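Local structure of class D beta-lactamase (Fusobacterium nucleatum subsp. polymorphum, 4IED) at residues R52-S57 against D202-P207; L68-V73 against R116-E121. The protein probably hydrolyses beta-lactam antibiotics, opening the lactam ring with water to give a substituted beta-amino acid. All coordinates share one frame; numbering follows the deposited sequence. Where two conformers were deposited one is given.

Contact 1. Residues R52-S57 against D202-P207; sequences RFYPAS and DNIVVP
Tyr54 reaches out from the loop 52-57 to the loop 202-207, and nearly all the contact is made along one edge and the hydroxyl end of its ring. The polar part is a single hydrogen bond, in which Tyr54 OH donates to Asn203 O at 3.0 Å. The acceptor lies in the plane of the ring, while the hydroxyl comes to the carbonyl at a C=O...donor angle of 149° and tilted 23° from the carbonyl plane. Asn203 ND2 is also close to Tyr54 OH, at 3.1 Å, but the angle is poor for a bond, and this amide nitrogen instead donates to Glu147 O. The planes of the Tyr54 ring and the Asn203 side-chain amide are nearly parallel. The backbone of Asn203 has positive phi, a left-handed conformation that asparagine tolerates well.

Weaker contacts continue along the same edge, where Tyr54 CE2 lies 3.4 Å from Asp202 O. The apolar share is small: the branched Ile204 supplies it, with its CB 4.3 Å from Tyr54 CE2 and oblique to the ring. With Tyr54 CG anti to its own carbonyl carbon (chi1 -50°), the ring extends toward the loop 202-207.

That loop joins strands 192-200 and 208-216 of the central antiparallel sheet, and the other loop leads to Ser57, the first residue of the Ser-x-x-Lys motif of class D enzymes; Ser57 OG is hydrogen-bonded to the carboxylated Lys60. Tyr54 O accepts a bond from Trp210 NE1, tying the same residue to the sheet. Tyrosine suits this place because one side chain is both long enough to reach the loop 202-207 and able to donate at its far end; with one hydrogen bond and little apolar cover, the link is directional rather than broad.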
loop_
_atom_site.group_PDB
_atom_site.type_symbol
_atom_site.label_atom_id
_atom_site.label_comp_id
_atom_site.label_asym_id
_atom_site.label_seq_id
_atom_site.Cartn_x
_atom_site.Cartn_y
_atom_site.Cartn_z
ATOM N N ARG A 52 5.402 -12.827 -4.927
ATOM C CA ARG A 52 4.647 -11.747 -5.493
ATOM C C ARG A 52 3.143 -12.088 -5.551
ATOM O O ARG A 52 2.759 -13.201 -5.965
ATOM C CB ARG A 52 5.118 -11.409 -6.908
ATOM C CG ARG A 52 6.512 -10.836 -6.939
ATOM C CD ARG A 52 6.858 -10.524 -8.363
ATOM N NE ARG A 52 8.095 -9.747 -8.493
ATOM C CZ ARG A 52 8.780 -9.663 -9.602
ATOM N NH1 ARG A 52 8.520 -10.387 -10.670
ATOM N NH2 ARG A 52 9.823 -8.852 -9.650
ATOM N N PHE A 53 2.335 -11.111 -5.124
ATOM C CA PHE A 53 0.852 -11.201 -5.109
ATOM C C PHE A 53 0.269 -9.973 -5.733
ATOM O O PHE A 53 0.881 -8.806 -5.755
ATOM C CB PHE A 53 0.235 -11.349 -3.667
ATOM C CG PHE A 53 0.736 -12.559 -2.911
ATOM C CD1 PHE A 53 0.162 -13.800 -3.178
ATOM C CD2 PHE A 53 1.701 -12.484 -1.893
ATOM C CE1 PHE A 53 0.594 -14.928 -2.480
ATOM C CE2 PHE A 53 2.143 -13.545 -1.187
ATOM C CZ PHE A 53 1.597 -14.797 -1.487
ATOM N N TYR A 54 -0.975 -10.049 -6.218
ATOM C CA TYR A 54 -1.672 -8.833 -6.699
ATOM C C TYR A 54 -1.626 -7.793 -5.564
ATOM O O TYR A 54 -1.956 -8.165 -4.437
ATOM C CB TYR A 54 -3.132 -9.105 -7.063
ATOM C CG TYR A 54 -3.423 -10.283 -7.964
ATOM C CD1 TYR A 54 -2.548 -10.732 -8.944
ATOM C CD2 TYR A 54 -4.593 -10.927 -7.795
ATOM C CE1 TYR A 54 -2.858 -11.810 -9.749
ATOM C CE2 TYR A 54 -4.971 -11.945 -8.604
ATOM C CZ TYR A 54 -4.088 -12.438 -9.518
ATOM O OH TYR A 54 -4.447 -13.539 -10.354
ATOM N N PRO A 55 -1.286 -6.532 -5.858
ATOM C CA PRO A 55 -1.221 -5.575 -4.741
ATOM C C PRO A 55 -2.527 -5.057 -4.312
ATOM O O PRO A 55 -2.676 -4.489 -3.183
ATOM C CB PRO A 55 -0.429 -4.411 -5.365
ATOM C CG PRO A 55 -0.713 -4.543 -6.855
ATOM C CD PRO A 55 -0.768 -6.016 -7.122
ATOM N N ALA A 56 -3.579 -5.259 -5.091
ATOM C CA ALA A 56 -4.887 -4.653 -4.735
ATOM C C ALA A 56 -4.780 -3.258 -4.402
ATOM O O ALA A 56 -3.995 -2.514 -5.010
ATOM C CB ALA A 56 -5.616 -5.431 -3.658
ATOM N N SER A 57 -5.596 -2.762 -3.485
ATOM C CA SER A 57 -5.560 -1.315 -3.314
ATOM C C SER A 57 -4.298 -0.681 -2.689
ATOM O O SER A 57 -4.206 0.520 -2.614
ATOM C CB SER A 57 -6.761 -0.812 -2.496
ATOM O OG SER A 57 -8.038 -1.163 -2.982
ATOM N N ASP A 202 -10.266 -10.896 -6.431
ATOM C CA ASP A 202 -10.639 -11.287 -7.776
ATOM C C ASP A 202 -9.601 -12.145 -8.447
ATOM O O ASP A 202 -8.396 -11.951 -8.285
ATOM C CB ASP A 202 -10.816 -10.037 -8.631
ATOM C CG ASP A 202 -12.027 -9.169 -8.226
ATOM O OD1 ASP A 202 -13.029 -9.690 -7.793
ATOM O OD2 ASP A 202 -12.014 -7.976 -8.548
ATOM N N ASN A 203 -10.034 -13.150 -9.172
ATOM C CA ASN A 203 -9.128 -14.009 -9.887
ATOM C C ASN A 203 -8.132 -14.746 -9.003
ATOM O O ASN A 203 -6.963 -14.844 -9.351
ATOM C CB ASN A 203 -8.515 -13.267 -11.060
ATOM C CG ASN A 203 -7.844 -14.163 -12.067
ATOM O OD1 ASN A 203 -8.319 -15.273 -12.347
ATOM N ND2 ASN A 203 -6.665 -13.742 -12.563
ATOM N N ILE A 204 -8.629 -15.209 -7.835
ATOM C CA ILE A 204 -7.784 -15.862 -6.886
ATOM C C ILE A 204 -8.650 -16.794 -5.993
ATOM O O ILE A 204 -9.761 -16.414 -5.605
ATOM C CB ILE A 204 -7.066 -14.753 -6.074
ATOM C CG1 ILE A 204 -5.904 -15.266 -5.319
ATOM C CG2 ILE A 204 -8.010 -13.936 -5.187
ATOM C CD1 ILE A 204 -5.105 -14.100 -4.736
ATOM N N VAL A 205 -8.140 -17.971 -5.648
ATOM C CA VAL A 205 -8.922 -18.865 -4.830
ATOM C C VAL A 205 -8.898 -18.427 -3.366
ATOM O O VAL A 205 -9.919 -18.424 -2.684
ATOM C CB VAL A 205 -8.415 -20.303 -4.984
ATOM C CG1 VAL A 205 -9.152 -21.289 -4.030
ATOM C CG2 VAL A 205 -8.782 -20.809 -6.371
ATOM N N VAL A 206 -7.715 -18.078 -2.874
ATOM C CA VAL A 206 -7.524 -17.655 -1.497
ATOM C C VAL A 206 -7.172 -16.145 -1.500
ATOM O O VAL A 206 -6.049 -15.721 -1.883
ATOM C CB VAL A 206 -6.410 -18.413 -0.791
ATOM C CG1 VAL A 206 -6.181 -17.844 0.582
ATOM C CG2 VAL A 206 -6.803 -19.893 -0.686
ATOM N N PRO A 207 -8.131 -15.267 -1.118
ATOM C CA PRO A 207 -7.846 -13.801 -1.133
ATOM C C PRO A 207 -6.762 -13.455 -0.138
ATOM O O PRO A 207 -6.518 -14.109 0.851
ATOM C CB PRO A 207 -9.203 -13.208 -0.789
ATOM C CG PRO A 207 -10.219 -14.254 -1.196
ATOM C CD PRO A 207 -9.568 -15.567 -0.869
#

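Contact 2. Residues L68-V73 against R116-E121; sequences LENGIV and RELGKE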
loop_
_atom_site.group_PDB
_atom_site.type_symbol
_atom_site.label_atom_id
_atom_site.label_comp_id
_atom_site.label_asym_id
_atom_site.label_seq_id
_atom_site.Cartn_x
_atom_site.Cartn_y
_atom_site.Cartn_z
ATOM N N LEU A 68 0.345 12.179 -10.253
ATOM C CA LEU A 68 0.940 13.500 -10.007
ATOM C C LEU A 68 2.078 13.783 -10.928
ATOM O O LEU A 68 2.166 14.920 -11.440
ATOM C CB LEU A 68 1.422 13.586 -8.558
ATOM C CG LEU A 68 0.312 13.538 -7.469
ATOM C CD1 LEU A 68 1.003 13.290 -6.136
ATOM C CD2 LEU A 68 -0.555 14.812 -7.525
ATOM N N GLU A 69 2.948 12.784 -11.156
ATOM C CA GLU A 69 4.160 13.055 -11.962
ATOM C C GLU A 69 3.785 13.463 -13.397
ATOM O O GLU A 69 4.454 14.290 -14.040
ATOM C CB GLU A 69 5.073 11.811 -11.934
ATOM C CG GLU A 69 6.493 12.097 -12.349
ATOM C CD GLU A 69 7.373 12.836 -11.315
ATOM O OE1 GLU A 69 6.934 13.165 -10.251
ATOM O OE2 GLU A 69 8.496 13.112 -11.757
ATOM N N ASN A 70 2.666 12.891 -13.893
ATOM C CA ASN A 70 2.156 13.197 -15.194
ATOM C C ASN A 70 1.202 14.386 -15.269
ATOM O O ASN A 70 0.591 14.667 -16.314
ATOM C CB ASN A 70 1.516 11.961 -15.834
ATOM C CG ASN A 70 2.555 10.924 -16.219
ATOM O OD1 ASN A 70 2.733 9.896 -15.512
ATOM N ND2 ASN A 70 3.166 11.135 -17.257
ATOM N N GLY A 71 1.010 15.054 -14.157
ATOM C CA GLY A 71 0.115 16.196 -14.203
ATOM C C GLY A 71 -1.377 15.898 -14.465
ATOM O O GLY A 71 -2.104 16.777 -14.940
ATOM N N ILE A 72 -1.825 14.678 -14.101
ATOM C CA ILE A 72 -3.236 14.354 -14.367
ATOM C C ILE A 72 -4.128 15.236 -13.486
ATOM O O ILE A 72 -5.219 15.619 -13.891
ATOM C CB ILE A 72 -3.507 12.869 -14.111
ATOM C CG1 ILE A 72 -2.592 11.959 -14.970
ATOM C CG2 ILE A 72 -4.966 12.599 -14.356
ATOM C CD1 ILE A 72 -2.674 12.162 -16.457
ATOM N N VAL A 73 -3.652 15.542 -12.294
ATOM C CA VAL A 73 -4.258 16.534 -11.396
ATOM C C VAL A 73 -3.123 17.521 -11.057
ATOM O O VAL A 73 -1.982 17.083 -11.050
ATOM C CB VAL A 73 -4.817 15.919 -10.120
ATOM C CG1 VAL A 73 -5.996 14.966 -10.461
ATOM C CG2 VAL A 73 -3.824 15.155 -9.298
ATOM N N ARG A 116 -7.186 5.060 -16.270
ATOM C CA ARG A 116 -7.586 5.233 -17.665
ATOM C C ARG A 116 -7.006 6.496 -18.286
ATOM O O ARG A 116 -6.574 6.487 -19.456
ATOM C CB ARG A 116 -9.094 5.320 -17.809
ATOM C CG ARG A 116 -9.766 4.039 -17.471
ATOM C CD ARG A 116 -11.215 4.234 -17.718
ATOM N NE ARG A 116 -11.904 5.236 -16.923
ATOM C CZ ARG A 116 -12.596 4.961 -15.839
ATOM N NH1 ARG A 116 -12.652 3.685 -15.343
ATOM N NH2 ARG A 116 -13.354 5.939 -15.335
ATOM N N GLU A 117 -7.035 7.624 -17.540
ATOM C CA GLU A 117 -6.506 8.912 -18.077
ATOM C C GLU A 117 -5.024 8.779 -18.294
ATOM O O GLU A 117 -4.489 9.270 -19.282
ATOM C CB GLU A 117 -6.893 10.058 -17.154
ATOM C CG GLU A 117 -8.389 10.311 -17.214
ATOM C CD GLU A 117 -8.871 11.510 -16.493
ATOM O OE1 GLU A 117 -10.120 11.549 -16.301
ATOM O OE2 GLU A 117 -8.031 12.400 -16.167
ATOM N N LEU A 118 -4.306 8.139 -17.363
ATOM C CA LEU A 118 -2.877 7.879 -17.590
ATOM C C LEU A 118 -2.623 7.120 -18.907
ATOM O O LEU A 118 -1.825 7.534 -19.719
ATOM C CB LEU A 118 -2.243 7.153 -16.426
ATOM C CG LEU A 118 -1.899 8.067 -15.226
ATOM C CD1 LEU A 118 -1.711 7.133 -13.985
ATOM C CD2 LEU A 118 -0.646 8.856 -15.445
ATOM N N GLY A 119 -3.406 6.085 -19.094
ATOM C CA GLY A 119 -3.244 5.201 -20.252
ATOM C C GLY A 119 -2.114 4.218 -20.121
ATOM O O GLY A 119 -1.204 4.385 -19.319
ATOM N N LYS A 120 -2.122 3.179 -20.973
ATOM C CA LYS A 120 -1.125 2.142 -20.833
ATOM C C LYS A 120 0.336 2.608 -20.916
ATOM O O LYS A 120 1.233 2.166 -20.163
ATOM C CB LYS A 120 -1.408 1.012 -21.808
ATOM C CG LYS A 120 -0.526 -0.211 -21.562
ATOM C CD LYS A 120 -0.966 -1.535 -22.235
ATOM C CE LYS A 120 -0.009 -2.630 -21.836
ATOM N NZ LYS A 120 -0.285 -3.931 -22.420
ATOM N N GLU A 121 0.630 3.427 -21.905
ATOM C CA GLU A 121 1.996 3.843 -22.104
ATOM C C GLU A 121 2.556 4.573 -20.884
ATOM O O GLU A 121 3.649 4.271 -20.402
ATOM C CB GLU A 121 2.151 4.703 -23.388
ATOM C CG GLU A 121 3.532 5.248 -23.657
ATOM C CD GLU A 121 3.646 6.040 -25.007
ATOM O OE1 GLU A 121 4.503 5.692 -25.829
ATOM O OE2 GLU A 121 2.915 7.017 -25.267
#
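Ile72 and Leu118 bring the backbones closest, their CA atoms 7.2 Å apart where the turn leaving helix 62-69 passes helix 108-130. Apolar contact dominates between their side chains: Ile72 CG1 meets Leu118 CD2 at 3.7 Å, the two chains crossing obliquely. Leu118 also packs on Asn63 and Ile66 of helix 62-69, and a branched, wholly apolar leucine suits this buried site. Ile72 holds CG1 anti to its carbonyl carbon (chi1 -57°), while CG2, anti to the backbone N, lies 3.6 Å from Glu117 OE2 in one of the two Glu117 conformers. A beta-branched isoleucine suits position 72 because its two branches meet different residues of the helix.

Helix 62-69 ends in a Schellman motif, a common C-terminal close: Gly71 takes positive phi (67°), easy for a residue without a side chain, and Gly71 N bonds Leu68 O at 3.0 Å. Asn70 before the glycine and Ile72 after it both point toward helix 108-130, and Asn70 CB lies 3.8 Å from Leu118 CD2.

In that same conformer the aliphatic chain of Glu117, at the margin, is extended beyond CG, and Glu117 OE1 forms a salt bridge with Lys113 NZ one turn earlier. A bound magnesium ion lies about 6 Å from the Glu117 side chain.

The four segments follow one another as 52-57, 68-73, 116-121 and 202-207, so both halves of contact 2 fall between the two halves of contact 1. The centres lie 24 Å apart and the nearest atoms about 13 Å, without touching. Contact 1 ties a loop to the connection between two strands of the antiparallel sheet, whereas contact 2 packs the turn after helix 62-69 on helix 108-130 in the helical part. Helix 62-69 relates them: the loop of contact 1 leads into it, and the helix runs from the Ser-x-x-Lys motif to the turn of contact 2. It thus links the two contacts within the same transpeptidase-like fold.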